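Local coordinates for cobalamin biosynthesis protein CobN (Mycobacterium tuberculosis, PDB 7C6O), which is the large, catalytic subunit of cobaltochelatase, the enzyme that inserts cobalt into the corrin ring during aerobic cobalamin biosynthesis, a step coupled to ATP hydrolysis, at residues A452-D457 against G542-F547; I493-L498 against S529-A534; L854-G859 against D897-L902. One frame throughout, in Å; residues are numbered along the deposited sequence. Where two conformers were deposited one is given.

Contact 1: residues A452-D457 against G542-F547; sequences AKEYRD and GFSNGF
Glu454, in the first turn of helix 452-459, reaches across to the loop 542-547 and grips Ser544 with both carboxylate oxygens. Its CB lies 4.0 Å from Phe543 CD1, so the base of the side chain meets the aromatic ring. CG stands anti to the carbonyl carbon (chi1 -61°), and from there the chain runs out extended (chi2 -171°) and carries the carboxylate to the start of the turn. OE1 accepts from the backbone Ser544 N at 2.8 Å, nearly straight with an angle of 168° at the hydrogen, and OE2 takes the hydroxyl of Ser544 OG at 2.7 Å. Each oxygen uses its syn lone pair; Ser544 alone provides both donors.

Serine suits the place because its short OG can donate beside its own N-H. Ser544 is the second residue of a type I turn from Phe543 to Gly546, closed by Gly546 N to Phe543 O at 2.8 Å. The Phe543 ring lies alongside, with Glu454 O at its edge near CE1, its CE1 4.0 Å from Tyr455 CA and its CZ at the edge of the Tyr455 ring; helix 530-539 and strand 448-451 also touch it. The hydroxyl of Tyr455 is hydrogen-bonded to His530. Two hydrogen bonds, one to each oxygen, fix the rotation of the carboxylate, and their donors would be expected to favour its charged form at this partly exposed edge.

Contact 2: residues I493-L498 against S529-A534; sequences IVIAAL and SHHYLA
A helix packed on the face of a mixed beta sheet makes this contact: helix 530-539 crosses strand 492-500 within an alpha/beta part of the CobN chain, the short segments 8.9 Å apart at their axes and inclined at 59°. Ala534 is the point of closest apolar fit. Its CB touches Ile493 CD1 at 3.7 Å and Ile493 CG2 at 3.8 Å, so both branches of the isoleucine close on one methyl, and alanine is small enough to let the helix come down on the strand. The CD1 methyl of Ile495 rests against the Ala534 carbonyl, 3.7 Å from Ala534 O, with Ala534 CB a little farther off.

His531 reaches out beside this apolar patch. With CG anti to the backbone N (chi1 177°), the imidazole is brought up against the strand, where Val494 O lies in the ring plane at its edge. The bond from NE2 to Val494 O is weak, 3.2 Å long and bent to 122°. A water 3.1 Å from His531 NE2 accepts from Ala496 N at 3.3 Å and so links the ring to the strand just beyond. Ile493 CG2 meets the same ring edge at CD2, and the rings of Phe482 and His433 pack around it.

The interface is therefore mainly apolar, and a weak bond to Val494 O and a water give NE2 polar company within a buried setting.

Contact 3: residues L854-G859 against D897-L902; sequences LAWEAG and DIAEVL
Gly859 and Glu900 bring two helices together with their CA atoms 3.9 Å apart, the short axes passing at 7.2 Å and crossing at -56°. Such closeness depends on small residues: Gly859, with no side chain, lets Ala899 CB and Glu900 N come right up to its CA. Glu900 CA approaches Gly859 O at 3.5 Å in a CA-H...O contact, backbone against backbone.

Ala899 fills the facing position. Its methyl sits 3.3 Å from Ala855 O and 3.6 Å from Trp856 CA, with Gly859 CA on the next turn also in touch. With chi1 at 171° the indole of Trp856 swings away from its own N-H and reaches alongside the partner helix. Its CE3 lies 3.7 Å from Ala899 CB, and farther along CZ3 meets Leu902 CB at 3.9 Å, the leucine arriving at the ring edge with the two side chains crossing at about a right angle.

Around this pair, strand 907-911 touches both Trp856 and Leu902, and helix 949-963 packs against Ile898, Val901 and Leu902. The Glu900 stem lies along helix 853-874 by Leu862, Ala863 and Leu866, while its carboxylate, like that of Asp897, is hydrogen-bonded to Asn1060 on strand 1056-1061.

Overall arrangement
From the N terminus, the chain first reaches helix 452-459, where contact 1 opens, and then strand 492-500 and helix 530-539, which form contact 2 before loop 542-547 returns to close contact 1. Contact 2 thus nests within the larger loop, and the two touch through Tyr455, whose ring packs on Ile493. Together they tie helices 452-459 and 530-539 to the sheet containing strand 492-500. Contact 3 follows in series, joining helices 853-874 and 896-905 on the opposite side of the chain's centre; its centre lies about 52 Å from that of contact 1 and about 46 Å from that of contact 2.

Contact 1: residues A452-D457 against G542-F547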
loop_
_atom_site.group_PDB
_atom_site.type_symbol
_atom_site.label_atom_id
_atom_site.label_comp_id
_atom_site.label_asym_id
_atom_site.label_seq_id
_atom_site.Cartn_x
_atom_site.Cartn_y
_atom_site.Cartn_z
ATOM N N ALA A 452 -13.338 1.354 -35.019
ATOM C CA ALA A 452 -14.477 1.265 -34.111
ATOM C C ALA A 452 -15.083 -0.131 -34.110
ATOM O O ALA A 452 -15.584 -0.587 -33.076
ATOM C CB ALA A 452 -15.534 2.300 -34.493
ATOM N N LYS A 453 -15.042 -0.821 -35.251
ATOM C CA LYS A 453 -15.600 -2.167 -35.331
ATOM C C LYS A 453 -14.828 -3.137 -34.447
ATOM O O LYS A 453 -15.422 -3.906 -33.682
ATOM C CB LYS A 453 -15.603 -2.639 -36.786
ATOM C CG LYS A 453 -16.042 -4.079 -36.985
ATOM C CD LYS A 453 -17.435 -4.320 -36.428
ATOM C CE LYS A 453 -18.036 -5.596 -36.993
ATOM N NZ LYS A 453 -17.091 -6.743 -36.888
ATOM N N GLU A 454 -13.495 -3.119 -34.540
ATOM C CA GLU A 454 -12.696 -4.021 -33.718
ATOM C C GLU A 454 -12.808 -3.664 -32.242
ATOM O O GLU A 454 -12.835 -4.554 -31.385
ATOM C CB GLU A 454 -11.235 -3.991 -34.165
ATOM C CG GLU A 454 -11.016 -4.441 -35.597
ATOM C CD GLU A 454 -9.548 -4.610 -35.927
ATOM O OE1 GLU A 454 -8.793 -5.069 -35.047
ATOM O OE2 GLU A 454 -9.149 -4.279 -37.062
ATOM N N TYR A 455 -12.869 -2.368 -31.926
ATOM C CA TYR A 455 -13.040 -1.968 -30.535
ATOM C C TYR A 455 -14.367 -2.474 -29.986
ATOM O O TYR A 455 -14.425 -3.033 -28.885
ATOM C CB TYR A 455 -12.949 -0.448 -30.391
ATOM C CG TYR A 455 -13.276 -0.007 -28.984
ATOM C CD1 TYR A 455 -12.339 -0.128 -27.967
ATOM C CD2 TYR A 455 -14.536 0.484 -28.661
ATOM C CE1 TYR A 455 -12.636 0.246 -26.670
ATOM C CE2 TYR A 455 -14.844 0.861 -27.366
ATOM C CZ TYR A 455 -13.890 0.741 -26.376
ATOM O OH TYR A 455 -14.185 1.112 -25.083
ATOM N N ARG A 456 -15.449 -2.284 -30.747
ATOM C CA ARG A 456 -16.761 -2.738 -30.298
ATOM C C ARG A 456 -16.799 -4.252 -30.134
ATOM O O ARG A 456 -17.430 -4.766 -29.204
ATOM C CB ARG A 456 -17.840 -2.279 -31.280
ATOM C CG ARG A 456 -19.258 -2.578 -30.821
ATOM C CD ARG A 456 -20.268 -2.144 -31.862
ATOM N NE ARG A 456 -20.271 -3.022 -33.027
ATOM C CZ ARG A 456 -20.505 -2.606 -34.267
ATOM N NH1 ARG A 456 -20.736 -1.320 -34.502
ATOM N NH2 ARG A 456 -20.497 -3.471 -35.274
ATOM N N ASP A 457 -16.131 -4.986 -31.032
ATOM C CA ASP A 457 -16.093 -6.439 -30.909
ATOM C C ASP A 457 -15.466 -6.868 -29.586
ATOM O O ASP A 457 -15.934 -7.819 -28.951
ATOM C CB ASP A 457 -15.336 -7.056 -32.087
ATOM C CG ASP A 457 -16.138 -7.032 -33.380
ATOM O OD1 ASP A 457 -17.377 -6.864 -33.322
ATOM O OD2 ASP A 457 -15.526 -7.190 -34.458
ATOM N N GLY A 542 -4.892 -8.770 -30.171
ATOM C CA GLY A 542 -6.314 -8.797 -30.447
ATOM C C GLY A 542 -6.704 -7.900 -31.600
ATOM O O GLY A 542 -7.345 -8.346 -32.556
ATOM N N PHE A 543 -6.331 -6.627 -31.517
ATOM C CA PHE A 543 -6.544 -5.725 -32.637
ATOM C C PHE A 543 -5.612 -6.101 -33.781
ATOM O O PHE A 543 -4.477 -6.534 -33.561
ATOM C CB PHE A 543 -6.317 -4.276 -32.205
ATOM C CG PHE A 543 -7.305 -3.787 -31.176
ATOM C CD1 PHE A 543 -8.591 -4.306 -31.125
ATOM C CD2 PHE A 543 -6.945 -2.809 -30.259
ATOM C CE1 PHE A 543 -9.502 -3.856 -30.181
ATOM C CE2 PHE A 543 -7.849 -2.354 -29.313
ATOM C CZ PHE A 543 -9.131 -2.879 -29.275
ATOM N N SER A 544 -6.107 -5.955 -35.013
ATOM C CA SER A 544 -5.323 -6.351 -36.179
ATOM C C SER A 544 -4.001 -5.600 -36.250
ATOM O O SER A 544 -2.994 -6.158 -36.700
ATOM C CB SER A 544 -6.134 -6.127 -37.454
ATOM O OG SER A 544 -6.527 -4.774 -37.563
ATOM N N ASN A 545 -3.983 -4.342 -35.814
ATOM C CA ASN A 545 -2.761 -3.558 -35.710
ATOM C C ASN A 545 -2.247 -3.483 -34.277
ATOM O O ASN A 545 -1.524 -2.541 -33.934
ATOM C CB ASN A 545 -2.992 -2.150 -36.259
ATOM C CG ASN A 545 -4.082 -1.410 -35.511
ATOM O OD1 ASN A 545 -4.980 -2.024 -34.936
ATOM N ND2 ASN A 545 -4.008 -0.083 -35.514
ATOM N N GLY A 546 -2.609 -4.451 -33.437
ATOM C CA GLY A 546 -2.215 -4.397 -32.042
ATOM C C GLY A 546 -0.713 -4.496 -31.863
ATOM O O GLY A 546 -0.006 -5.145 -32.636
ATOM N N PHE A 547 -0.219 -3.828 -30.817
ATOM C CA PHE A 547 1.214 -3.839 -30.539
ATOM C C PHE A 547 1.682 -5.223 -30.104
ATOM O O PHE A 547 2.765 -5.670 -30.498
ATOM C CB PHE A 547 1.547 -2.793 -29.476
ATOM C CG PHE A 547 2.995 -2.770 -29.078
ATOM C CD1 PHE A 547 3.956 -2.264 -29.940
ATOM C CD2 PHE A 547 3.394 -3.247 -27.843
ATOM C CE1 PHE A 547 5.290 -2.241 -29.575
ATOM C CE2 PHE A 547 4.727 -3.227 -27.470
ATOM C CZ PHE A 547 5.676 -2.724 -28.340
#

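Contact 2: residues I493-L498 against S529-A534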
loop_
_atom_site.group_PDB
_atom_site.type_symbol
_atom_site.label_atom_id
_atom_site.label_comp_id
_atom_site.label_asym_id
_atom_site.label_seq_id
_atom_site.Cartn_x
_atom_site.Cartn_y
_atom_site.Cartn_z
ATOM N N ILE A 493 -10.450 5.215 -33.196
ATOM C CA ILE A 493 -9.916 5.774 -31.961
ATOM C C ILE A 493 -8.426 6.016 -32.160
ATOM O O ILE A 493 -7.668 5.081 -32.443
ATOM C CB ILE A 493 -10.177 4.846 -30.765
ATOM C CG1 ILE A 493 -11.680 4.612 -30.600
ATOM C CG2 ILE A 493 -9.598 5.447 -29.494
ATOM C CD1 ILE A 493 -12.033 3.625 -29.504
ATOM N N VAL A 494 -8.008 7.273 -32.022
ATOM C CA VAL A 494 -6.634 7.679 -32.293
ATOM C C VAL A 494 -5.839 7.638 -30.996
ATOM O O VAL A 494 -6.241 8.234 -29.988
ATOM C CB VAL A 494 -6.590 9.082 -32.923
ATOM C CG1 VAL A 494 -5.163 9.460 -33.281
ATOM C CG2 VAL A 494 -7.486 9.137 -34.151
ATOM N N ILE A 495 -4.705 6.943 -31.023
ATOM C CA ILE A 495 -3.877 6.726 -29.843
ATOM C C ILE A 495 -2.487 7.273 -30.130
ATOM O O ILE A 495 -1.783 6.764 -31.011
ATOM C CB ILE A 495 -3.812 5.239 -29.459
ATOM C CG1 ILE A 495 -5.216 4.708 -29.157
ATOM C CG2 ILE A 495 -2.885 5.041 -28.268
ATOM C CD1 ILE A 495 -5.318 3.207 -29.216
ATOM N N ALA A 496 -2.096 8.306 -29.391
ATOM C CA ALA A 496 -0.757 8.863 -29.514
ATOM C C ALA A 496 0.235 7.982 -28.767
ATOM O O ALA A 496 0.009 7.622 -27.608
ATOM C CB ALA A 496 -0.718 10.290 -28.970
ATOM N N ALA A 497 1.331 7.631 -29.433
ATOM C CA ALA A 497 2.360 6.801 -28.824
ATOM C C ALA A 497 3.636 6.926 -29.639
ATOM O O ALA A 497 3.596 7.201 -30.842
ATOM C CB ALA A 497 1.929 5.332 -28.730
ATOM N N LEU A 498 4.765 6.719 -28.969
ATOM C CA LEU A 498 6.083 6.810 -29.584
ATOM C C LEU A 498 6.618 5.396 -29.780
ATOM O O LEU A 498 6.975 4.721 -28.809
ATOM C CB LEU A 498 7.014 7.653 -28.715
ATOM C CG LEU A 498 8.480 7.807 -29.114
ATOM C CD1 LEU A 498 8.621 8.151 -30.587
ATOM C CD2 LEU A 498 9.131 8.877 -28.245
ATOM N N SER A 529 -12.704 5.854 -20.001
ATOM C CA SER A 529 -13.316 6.161 -21.284
ATOM C C SER A 529 -13.018 5.059 -22.300
ATOM O O SER A 529 -12.201 4.165 -22.068
ATOM C CB SER A 529 -12.809 7.501 -21.812
ATOM O OG SER A 529 -11.443 7.401 -22.190
ATOM N N HIS A 530 -13.704 5.132 -23.446
ATOM C CA HIS A 530 -13.387 4.226 -24.545
ATOM C C HIS A 530 -11.962 4.438 -25.040
ATOM O O HIS A 530 -11.293 3.479 -25.438
ATOM C CB HIS A 530 -14.373 4.413 -25.701
ATOM C CG HIS A 530 -15.787 4.049 -25.366
ATOM N ND1 HIS A 530 -16.187 2.753 -25.113
ATOM C CD2 HIS A 530 -16.900 4.813 -25.263
ATOM C CE1 HIS A 530 -17.484 2.737 -24.863
ATOM N NE2 HIS A 530 -17.941 3.973 -24.946
ATOM N N HIS A 531 -11.483 5.684 -25.024
ATOM C CA HIS A 531 -10.104 5.950 -25.421
ATOM C C HIS A 531 -9.118 5.315 -24.446
ATOM O O HIS A 531 -8.115 4.726 -24.864
ATOM C CB HIS A 531 -9.872 7.457 -25.522
ATOM C CG HIS A 531 -8.463 7.830 -25.859
ATOM N ND1 HIS A 531 -7.563 8.268 -24.913
ATOM C CD2 HIS A 531 -7.797 7.824 -27.038
ATOM C CE1 HIS A 531 -6.404 8.522 -25.495
ATOM N NE2 HIS A 531 -6.520 8.258 -26.784
ATOM N N TYR A 532 -9.394 5.423 -23.144
ATOM C CA TYR A 532 -8.544 4.786 -22.143
ATOM C C TYR A 532 -8.471 3.282 -22.372
ATOM O O TYR A 532 -7.383 2.694 -22.384
ATOM C CB TYR A 532 -9.076 5.098 -20.740
ATOM C CG TYR A 532 -8.152 4.701 -19.608
ATOM C CD1 TYR A 532 -8.010 3.369 -19.233
ATOM C CD2 TYR A 532 -7.433 5.657 -18.905
ATOM C CE1 TYR A 532 -7.172 3.001 -18.203
ATOM C CE2 TYR A 532 -6.588 5.298 -17.867
ATOM C CZ TYR A 532 -6.464 3.969 -17.521
ATOM O OH TYR A 532 -5.627 3.599 -16.492
ATOM N N LEU A 533 -9.627 2.640 -22.557
ATOM C CA LEU A 533 -9.648 1.196 -22.760
ATOM C C LEU A 533 -8.992 0.812 -24.081
ATOM O O LEU A 533 -8.231 -0.160 -24.140
ATOM C CB LEU A 533 -11.086 0.681 -22.703
ATOM C CG LEU A 533 -11.803 0.872 -21.365
ATOM C CD1 LEU A 533 -13.287 0.561 -21.499
ATOM C CD2 LEU A 533 -11.170 0.002 -20.292
ATOM N N ALA A 534 -9.269 1.567 -25.149
ATOM C CA ALA A 534 -8.682 1.256 -26.449
ATOM C C ALA A 534 -7.160 1.308 -26.400
ATOM O O ALA A 534 -6.484 0.455 -26.987
ATOM C CB ALA A 534 -9.213 2.215 -27.512
HETATM O O HOH W 1 -4.452 10.123 -28.083
#

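Contact 3: residues L854-G859 against D897-L902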
loop_
_atom_site.group_PDB
_atom_site.type_symbol
_atom_site.label_atom_id
_atom_site.label_comp_id
_atom_site.label_asym_id
_atom_site.label_seq_id
_atom_site.Cartn_x
_atom_site.Cartn_y
_atom_site.Cartn_z
ATOM N N LEU A 854 5.424 -0.691 19.363
ATOM C CA LEU A 854 6.184 0.528 19.104
ATOM C C LEU A 854 5.290 1.618 18.529
ATOM O O LEU A 854 5.432 2.795 18.882
ATOM C CB LEU A 854 7.351 0.243 18.159
ATOM C CG LEU A 854 8.543 -0.519 18.737
ATOM C CD1 LEU A 854 9.637 -0.657 17.687
ATOM C CD2 LEU A 854 9.067 0.181 19.981
ATOM N N ALA A 855 4.371 1.249 17.633
ATOM C CA ALA A 855 3.442 2.231 17.086
ATOM C C ALA A 855 2.485 2.745 18.151
ATOM O O ALA A 855 2.106 3.923 18.124
ATOM C CB ALA A 855 2.665 1.627 15.915
ATOM N N TRP A 856 2.086 1.884 19.091
ATOM C CA TRP A 856 1.260 2.334 20.206
ATOM C C TRP A 856 1.962 3.426 21.001
ATOM O O TRP A 856 1.339 4.425 21.376
ATOM C CB TRP A 856 0.900 1.152 21.106
ATOM C CG TRP A 856 0.237 1.557 22.388
ATOM C CD1 TRP A 856 0.729 1.400 23.652
ATOM C CD2 TRP A 856 -1.037 2.199 22.530
ATOM N NE1 TRP A 856 -0.162 1.900 24.572
ATOM C CE2 TRP A 856 -1.254 2.396 23.909
ATOM C CE3 TRP A 856 -2.013 2.626 21.624
ATOM C CZ2 TRP A 856 -2.408 2.998 24.403
ATOM C CZ3 TRP A 856 -3.158 3.223 22.117
ATOM C CH2 TRP A 856 -3.346 3.404 23.493
ATOM N N GLU A 857 3.258 3.245 21.276
ATOM C CA GLU A 857 4.019 4.278 21.973
ATOM C C GLU A 857 3.993 5.590 21.202
ATOM O O GLU A 857 3.803 6.661 21.789
ATOM C CB GLU A 857 5.465 3.824 22.182
ATOM C CG GLU A 857 5.632 2.552 22.991
ATOM C CD GLU A 857 7.084 2.280 23.331
ATOM O OE1 GLU A 857 7.873 3.247 23.382
ATOM O OE2 GLU A 857 7.438 1.102 23.543
ATOM N N ALA A 858 4.181 5.521 19.883
ATOM C CA ALA A 858 4.194 6.734 19.073
ATOM C C ALA A 858 2.821 7.392 19.034
ATOM O O ALA A 858 2.714 8.620 19.142
ATOM C CB ALA A 858 4.673 6.413 17.657
ATOM N N GLY A 859 1.761 6.597 18.882
ATOM C CA GLY A 859 0.424 7.165 18.834
ATOM C C GLY A 859 0.040 7.867 20.122
ATOM O O GLY A 859 -0.601 8.922 20.098
ATOM N N ASP A 897 -0.887 6.276 13.255
ATOM C CA ASP A 897 -2.184 6.951 13.167
ATOM C C ASP A 897 -3.250 6.201 13.951
ATOM O O ASP A 897 -4.054 6.805 14.670
ATOM C CB ASP A 897 -2.632 7.068 11.708
ATOM C CG ASP A 897 -1.807 8.045 10.899
ATOM O OD1 ASP A 897 -1.014 8.821 11.477
ATOM O OD2 ASP A 897 -1.972 8.028 9.658
ATOM N N ILE A 898 -3.294 4.880 13.780
ATOM C CA ILE A 898 -4.311 4.064 14.438
ATOM C C ILE A 898 -4.180 4.178 15.949
ATOM O O ILE A 898 -5.172 4.353 16.667
ATOM C CB ILE A 898 -4.198 2.602 13.975
ATOM C CG1 ILE A 898 -4.261 2.520 12.447
ATOM C CG2 ILE A 898 -5.280 1.754 14.630
ATOM C CD1 ILE A 898 -3.585 1.287 11.878
ATOM N N ALA A 899 -2.947 4.080 16.451
ATOM C CA ALA A 899 -2.713 4.191 17.885
ATOM C C ALA A 899 -3.122 5.561 18.410
ATOM O O ALA A 899 -3.624 5.677 19.534
ATOM C CB ALA A 899 -1.243 3.913 18.194
ATOM N N GLU A 900 -2.917 6.613 17.613
ATOM C CA GLU A 900 -3.295 7.949 18.061
ATOM C C GLU A 900 -4.802 8.056 18.254
ATOM O O GLU A 900 -5.267 8.633 19.243
ATOM C CB GLU A 900 -2.808 9.007 17.069
ATOM C CG GLU A 900 -3.058 10.433 17.545
ATOM C CD GLU A 900 -2.623 11.484 16.539
ATOM O OE1 GLU A 900 -2.240 11.114 15.412
ATOM O OE2 GLU A 900 -2.670 12.687 16.878
ATOM N N VAL A 901 -5.580 7.504 17.321
ATOM C CA VAL A 901 -7.033 7.493 17.472
ATOM C C VAL A 901 -7.427 6.762 18.750
ATOM O O VAL A 901 -8.221 7.262 19.554
ATOM C CB VAL A 901 -7.699 6.857 16.237
ATOM C CG1 VAL A 901 -9.202 6.750 16.446
ATOM C CG2 VAL A 901 -7.385 7.663 14.983
ATOM N N LEU A 902 -6.871 5.566 18.953
ATOM C CA LEU A 902 -7.173 4.796 20.156
ATOM C C LEU A 902 -6.769 5.553 21.416
ATOM O O LEU A 902 -7.510 5.565 22.406
ATOM C CB LEU A 902 -6.471 3.438 20.091
ATOM C CG LEU A 902 -6.966 2.492 18.993
ATOM C CD1 LEU A 902 -6.148 1.209 18.953
ATOM C CD2 LEU A 902 -8.439 2.177 19.192
#